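Local coordinates for Slr0280 protein (Synechocystis sp., PDB 5H3K) that is of unknown function but belongs to the phosphodiester glycosidase (NAGPA) family and so may remove sugars from phosphodiester-linked glycosides, at residues A[121-126]-A[273-278]; A[56-61]-A[144-149]. One frame throughout, in Å; residues are numbered along the deposited sequence.

Interaction 1: A[121-126]-A[273-278]; sequences PNRYLD and INWTEG
The indole of Trp-275 takes the aliphatic part of Arg-123 on one face: CD lies 3.7 Å from the centroid of the five-membered ring and 28° off its normal, a CH-pi contact, while CB of Arg-123 sits 3.4 Å above the plane nearer the rim. At the ring's edge, near its plane, Pro-121 O is 3.6 Å from Trp-275 CH2; this buried carbonyl oxygen finds no hydrogen-bonding partner. The guanidinium is not stacked on the indole, since the two planes stand 48° apart. One face of it receives Asn-274 O, 3.6 Å above the plane, and the other Leu-125 CD2, 4.0 Å above, both displaced toward the rim. With CG of Arg-123 anti to the backbone N (chi1 178°) and the chain extended to NE, the arm slides along Trp-275 until Arg-123 NH1 lies 3.8 Å from Ile-273 CG2. Arg-123 NE also approaches Trp-275 O at 3.2 Å, but the angle is too poor for a hydrogen bond.

The contact sets strand 122-126 of the mixed sheet against strand 271-276, the outermost strand of another sheet, their short-segment axes 8.2 Å apart at closest. NH1 bonds Gln-102 and forms a salt bridge with Asp-82, NH2 bonds Pro-99 O, and Asp-82 also accepts Trp-275 NE1. A methionine in place of Arg-123 would probably leave Asp-82 without its cationic mate and take from Gln-102 and Pro-99 O the donors described here. The chemistry is therefore divided: methylenes meet the indole between the segments, while the buried charge is compensated from outside them, with Asp-82 serving both side chains.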
loop_
_atom_site.group_PDB
_atom_site.type_symbol
_atom_site.label_atom_id
_atom_site.label_comp_id
_atom_site.label_asym_id
_atom_site.label_seq_id
_atom_site.Cartn_x
_atom_site.Cartn_y
_atom_site.Cartn_z
ATOM N N PRO A 121 -12.424 0.777 9.151
ATOM C CA PRO A 121 -10.964 0.628 9.240
ATOM C C PRO A 121 -10.227 1.872 9.714
ATOM O O PRO A 121 -9.022 1.954 9.500
ATOM C CB PRO A 121 -10.575 0.382 7.784
ATOM C CG PRO A 121 -11.531 1.271 7.013
ATOM C CD PRO A 121 -12.845 1.211 7.802
ATOM N N ASN A 122 -10.912 2.824 10.340
ATOM C CA ASN A 122 -10.303 4.127 10.608
ATOM C C ASN A 122 -10.235 4.515 12.074
ATOM O O ASN A 122 -11.047 4.074 12.888
ATOM C CB ASN A 122 -11.064 5.227 9.859
ATOM C CG ASN A 122 -11.126 4.979 8.372
ATOM O OD1 ASN A 122 -10.101 4.767 7.724
ATOM N ND2 ASN A 122 -12.331 4.985 7.824
ATOM N N ARG A 123 -9.277 5.381 12.385
ATOM C CA ARG A 123 -9.131 5.964 13.723
ATOM C C ARG A 123 -9.661 7.397 13.671
ATOM O O ARG A 123 -9.024 8.286 13.095
ATOM C CB ARG A 123 -7.655 5.969 14.118
ATOM C CG ARG A 123 -7.348 6.605 15.473
ATOM C CD ARG A 123 -5.848 6.656 15.693
ATOM N NE ARG A 123 -5.460 7.090 17.038
ATOM C CZ ARG A 123 -4.667 8.129 17.294
ATOM N NH1 ARG A 123 -4.176 8.859 16.299
ATOM N NH2 ARG A 123 -4.354 8.439 18.547
ATOM N N TYR A 124 -10.815 7.635 14.284
ATOM C CA TYR A 124 -11.480 8.943 14.189
ATOM C C TYR A 124 -11.071 9.890 15.316
ATOM O O TYR A 124 -11.089 9.510 16.491
ATOM C CB TYR A 124 -13.003 8.762 14.177
ATOM C CG TYR A 124 -13.495 8.017 12.958
ATOM C CD1 TYR A 124 -13.873 8.697 11.809
ATOM C CD2 TYR A 124 -13.554 6.626 12.945
ATOM C CE1 TYR A 124 -14.309 8.012 10.685
ATOM C CE2 TYR A 124 -13.984 5.939 11.830
ATOM C CZ TYR A 124 -14.366 6.634 10.706
ATOM O OH TYR A 124 -14.794 5.934 9.593
ATOM N N LEU A 125 -10.680 11.112 14.952
ATOM C CA LEU A 125 -10.353 12.143 15.939
ATOM C C LEU A 125 -11.555 13.058 16.152
ATOM O O LEU A 125 -12.122 13.578 15.196
ATOM C CB LEU A 125 -9.132 12.974 15.499
ATOM C CG LEU A 125 -7.797 12.271 15.198
ATOM C CD1 LEU A 125 -6.692 13.288 14.870
ATOM C CD2 LEU A 125 -7.346 11.353 16.336
ATOM N N ASP A 126 -11.953 13.246 17.407
ATOM C CA ASP A 126 -13.093 14.109 17.735
ATOM C C ASP A 126 -12.654 15.567 17.603
ATOM O O ASP A 126 -11.939 16.095 18.465
ATOM C CB ASP A 126 -13.586 13.795 19.158
ATOM C CG ASP A 126 -14.846 14.570 19.542
ATOM O OD1 ASP A 126 -15.051 15.697 19.047
ATOM O OD2 ASP A 126 -15.634 14.048 20.362
ATOM N N ILE A 273 3.252 7.331 16.439
ATOM C CA ILE A 273 1.841 7.354 16.797
ATOM C C ILE A 273 1.381 5.962 17.191
ATOM O O ILE A 273 1.430 5.021 16.379
ATOM C CB ILE A 273 0.931 7.864 15.642
ATOM C CG1 ILE A 273 1.296 9.296 15.224
ATOM C CG2 ILE A 273 -0.527 7.797 16.066
ATOM C CD1 ILE A 273 1.016 10.382 16.284
ATOM N N ASN A 274 0.956 5.817 18.443
ATOM C CA ASN A 274 0.261 4.606 18.854
ATOM C C ASN A 274 -1.171 4.708 18.340
ATOM O O ASN A 274 -1.981 5.499 18.842
ATOM C CB ASN A 274 0.337 4.421 20.373
ATOM C CG ASN A 274 1.773 4.373 20.879
ATOM O OD1 ASN A 274 2.608 3.626 20.362
ATOM N ND2 ASN A 274 2.071 5.188 21.881
ATOM N N TRP A 275 -1.470 3.920 17.310
ATOM C CA TRP A 275 -2.640 4.158 16.468
ATOM C C TRP A 275 -3.851 3.405 16.976
ATOM O O TRP A 275 -4.903 3.991 17.231
ATOM C CB TRP A 275 -2.305 3.770 15.025
ATOM C CG TRP A 275 -3.259 4.277 13.993
ATOM C CD1 TRP A 275 -3.432 5.570 13.598
ATOM C CD2 TRP A 275 -4.129 3.481 13.171
ATOM N NE1 TRP A 275 -4.380 5.631 12.603
ATOM C CE2 TRP A 275 -4.828 4.365 12.326
ATOM C CE3 TRP A 275 -4.401 2.109 13.092
ATOM C CZ2 TRP A 275 -5.777 3.924 11.393
ATOM C CZ3 TRP A 275 -5.342 1.667 12.169
ATOM C CH2 TRP A 275 -6.021 2.572 11.332
ATOM N N THR A 276 -3.720 2.098 17.111
ATOM C CA THR A 276 -4.735 1.346 17.833
ATOM C C THR A 276 -4.005 0.260 18.598
ATOM O O THR A 276 -2.780 0.149 18.488
ATOM C CB THR A 276 -5.817 0.777 16.887
ATOM O OG1 THR A 276 -7.013 0.503 17.639
ATOM C CG2 THR A 276 -5.322 -0.500 16.201
ATOM N N GLU A 277 -4.722 -0.517 19.403
ATOM C CA GLU A 277 -4.066 -1.619 20.081
ATOM C C GLU A 277 -3.445 -2.533 19.029
ATOM O O GLU A 277 -4.134 -2.994 18.104
ATOM C CB GLU A 277 -5.048 -2.410 20.946
ATOM C CG GLU A 277 -4.461 -3.742 21.396
ATOM C CD GLU A 277 -5.129 -4.313 22.638
ATOM O OE1 GLU A 277 -5.980 -3.619 23.233
ATOM O OE2 GLU A 277 -4.793 -5.458 23.016
ATOM N N GLY A 278 -2.141 -2.750 19.146
ATOM C CA GLY A 278 -1.441 -3.654 18.253
ATOM C C GLY A 278 -0.917 -3.012 16.981
ATOM O O GLY A 278 -0.317 -3.705 16.159
#

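Interaction 2: A[56-61]-A[144-149]; sequences ISIDGK and LVMPNT
Ser-57 and Val-145 pair in parallel register, as do Ile-56 and Leu-144, so strands 55-58 and 143-145 are adjacent parallel members of a mixed sheet. Two backbone bonds establish this: Ser-57 N to Leu-144 O at 2.9 Å, and Met-146 N to Ser-57 O at 3.0 Å.

Met-146 carries much of the side-chain contact. Its CB packs 3.4 Å from Ser-57 O. CG of Met-146, placed beside the backbone N and anti to the carbonyl carbon (chi1 -57°), reaches Ile-58 CG1 at 3.7 Å and Ile-56 CB at 4.1 Å, crossing both isoleucines. The chain then bends at chi2 and chi3; SD of Met-146 stays 4.2 Å from Ile-56 CB, and the methyl CE turns away from the isoleucines. Leu-89 of helix 82-89 touches Met-146, Ile-56 and Ile-58 alike, which places this apolar cluster between sheet and helix. On the same face, Ile-56 CG2 meets Leu-144 CB at 4.1 Å.

Strand 55-58 leaves through a type I' turn from Ile-58 to Lys-61. Beside it a water donates to Met-146 O at 2.8 Å and is joined only weakly to Ser-57 O and Asp-59 N.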
loop_
_atom_site.group_PDB
_atom_site.type_symbol
_atom_site.label_atom_id
_atom_site.label_comp_id
_atom_site.label_asym_id
_atom_site.label_seq_id
_atom_site.Cartn_x
_atom_site.Cartn_y
_atom_site.Cartn_z
ATOM N N ILE A 56 -15.187 14.885 2.608
ATOM C CA ILE A 56 -15.418 16.177 3.238
ATOM C C ILE A 56 -15.353 17.216 2.135
ATOM O O ILE A 56 -14.700 16.995 1.107
ATOM C CB ILE A 56 -14.404 16.490 4.363
ATOM C CG1 ILE A 56 -12.969 16.532 3.835
ATOM C CG2 ILE A 56 -14.529 15.467 5.488
ATOM C CD1 ILE A 56 -11.966 17.094 4.853
ATOM N N SER A 57 -16.047 18.332 2.323
ATOM C CA SER A 57 -16.050 19.387 1.319
ATOM C C SER A 57 -15.437 20.653 1.889
ATOM O O SER A 57 -15.791 21.080 2.985
ATOM C CB SER A 57 -17.470 19.659 0.837
ATOM O OG SER A 57 -17.453 20.685 -0.133
ATOM N N ILE A 58 -14.494 21.240 1.153
ATOM C CA ILE A 58 -13.849 22.487 1.548
ATOM C C ILE A 58 -13.849 23.446 0.360
ATOM O O ILE A 58 -13.295 23.121 -0.696
ATOM C CB ILE A 58 -12.381 22.259 1.957
ATOM C CG1 ILE A 58 -12.281 21.279 3.132
ATOM C CG2 ILE A 58 -11.725 23.577 2.310
ATOM C CD1 ILE A 58 -10.846 20.981 3.556
ATOM N N ASP A 59 -14.456 24.618 0.529
ATOM C CA ASP A 59 -14.568 25.590 -0.562
ATOM C C ASP A 59 -15.148 24.947 -1.834
ATOM O O ASP A 59 -14.666 25.186 -2.933
ATOM C CB ASP A 59 -13.206 26.247 -0.846
ATOM C CG ASP A 59 -13.312 27.451 -1.771
ATOM O OD1 ASP A 59 -14.442 27.954 -1.965
ATOM O OD2 ASP A 59 -12.268 27.899 -2.300
ATOM N N GLY A 60 -16.168 24.108 -1.670
ATOM C CA GLY A 60 -16.868 23.522 -2.801
ATOM C C GLY A 60 -16.175 22.363 -3.497
ATOM O O GLY A 60 -16.646 21.887 -4.536
ATOM N N LYS A 61 -15.054 21.907 -2.945
ATOM C CA LYS A 61 -14.345 20.765 -3.518
ATOM C C LYS A 61 -14.341 19.604 -2.528
ATOM O O LYS A 61 -14.187 19.812 -1.326
ATOM C CB LYS A 61 -12.917 21.151 -3.908
ATOM C CG LYS A 61 -12.845 22.292 -4.913
ATOM C CD LYS A 61 -13.816 22.094 -6.080
ATOM C CE LYS A 61 -13.196 21.328 -7.257
ATOM N NZ LYS A 61 -14.034 21.432 -8.506
ATOM N N LEU A 144 -19.283 15.537 4.544
ATOM C CA LEU A 144 -19.292 16.474 5.663
ATOM C C LEU A 144 -18.803 17.828 5.170
ATOM O O LEU A 144 -17.694 17.938 4.641
ATOM C CB LEU A 144 -18.387 15.978 6.792
ATOM C CG LEU A 144 -18.176 16.875 8.024
ATOM C CD1 LEU A 144 -19.459 17.025 8.839
ATOM C CD2 LEU A 144 -17.076 16.303 8.901
ATOM N N VAL A 145 -19.612 18.870 5.335
ATOM C CA VAL A 145 -19.216 20.188 4.860
ATOM C C VAL A 145 -18.404 20.919 5.920
ATOM O O VAL A 145 -18.904 21.211 7.009
ATOM C CB VAL A 145 -20.447 21.037 4.454
ATOM C CG1 VAL A 145 -20.000 22.392 3.906
ATOM C CG2 VAL A 145 -21.281 20.290 3.426
ATOM N N MET A 146 -17.145 21.210 5.604
ATOM C CA MET A 146 -16.266 21.875 6.555
ATOM C C MET A 146 -16.649 23.349 6.689
ATOM O O MET A 146 -17.108 23.973 5.727
ATOM C CB MET A 146 -14.796 21.720 6.149
ATOM C CG MET A 146 -14.340 20.268 6.013
ATOM S SD MET A 146 -14.585 19.308 7.529
ATOM C CE MET A 146 -13.528 20.213 8.651
ATOM N N PRO A 147 -16.467 23.912 7.887
ATOM C CA PRO A 147 -16.956 25.272 8.114
ATOM C C PRO A 147 -16.059 26.306 7.451
ATOM O O PRO A 147 -14.877 26.048 7.209
ATOM C CB PRO A 147 -16.891 25.412 9.638
ATOM C CG PRO A 147 -15.762 24.500 10.052
ATOM C CD PRO A 147 -15.776 23.356 9.069
ATOM N N ASN A 148 -16.631 27.466 7.157
ATOM C CA ASN A 148 -15.875 28.605 6.653
ATOM C C ASN A 148 -15.084 29.264 7.791
ATOM O O ASN A 148 -15.662 29.731 8.769
ATOM C CB ASN A 148 -16.851 29.604 6.026
ATOM C CG ASN A 148 -16.165 30.632 5.144
ATOM O OD1 ASN A 148 -14.955 30.571 4.907
ATOM N ND2 ASN A 148 -16.947 31.592 4.651
ATOM N N THR A 149 -13.760 29.283 7.697
ATOM C CA THR A 149 -12.984 29.943 8.736
ATOM C C THR A 149 -12.764 31.435 8.462
ATOM O O THR A 149 -12.207 32.143 9.307
ATOM C CB THR A 149 -11.627 29.266 8.952
ATOM O OG1 THR A 149 -10.781 29.546 7.832
ATOM C CG2 THR A 149 -11.805 27.753 9.123
HETATM O O HOH W 1 -16.811 24.412 3.015
#

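Interactions 1 and 2 share one mixed sheet, with centres 24 Å apart and nearest atoms about 8 Å apart, so they do not touch. Interaction 2 joins two of its strands; interaction 1 sets its strand 122-126 against strand 271-276, the edge of a separate antiparallel sheet. Within the shared sheet, strand 55-58 connects to 122-126 through the paired strands 61-72 and 75-81. Helix 82-89 offers a second link: its Asp-82 serves the polar groups of interaction 1, and its Leu-89 packs on interaction 2. The segments alternate along the chain. No active site or ligand is established near either contact.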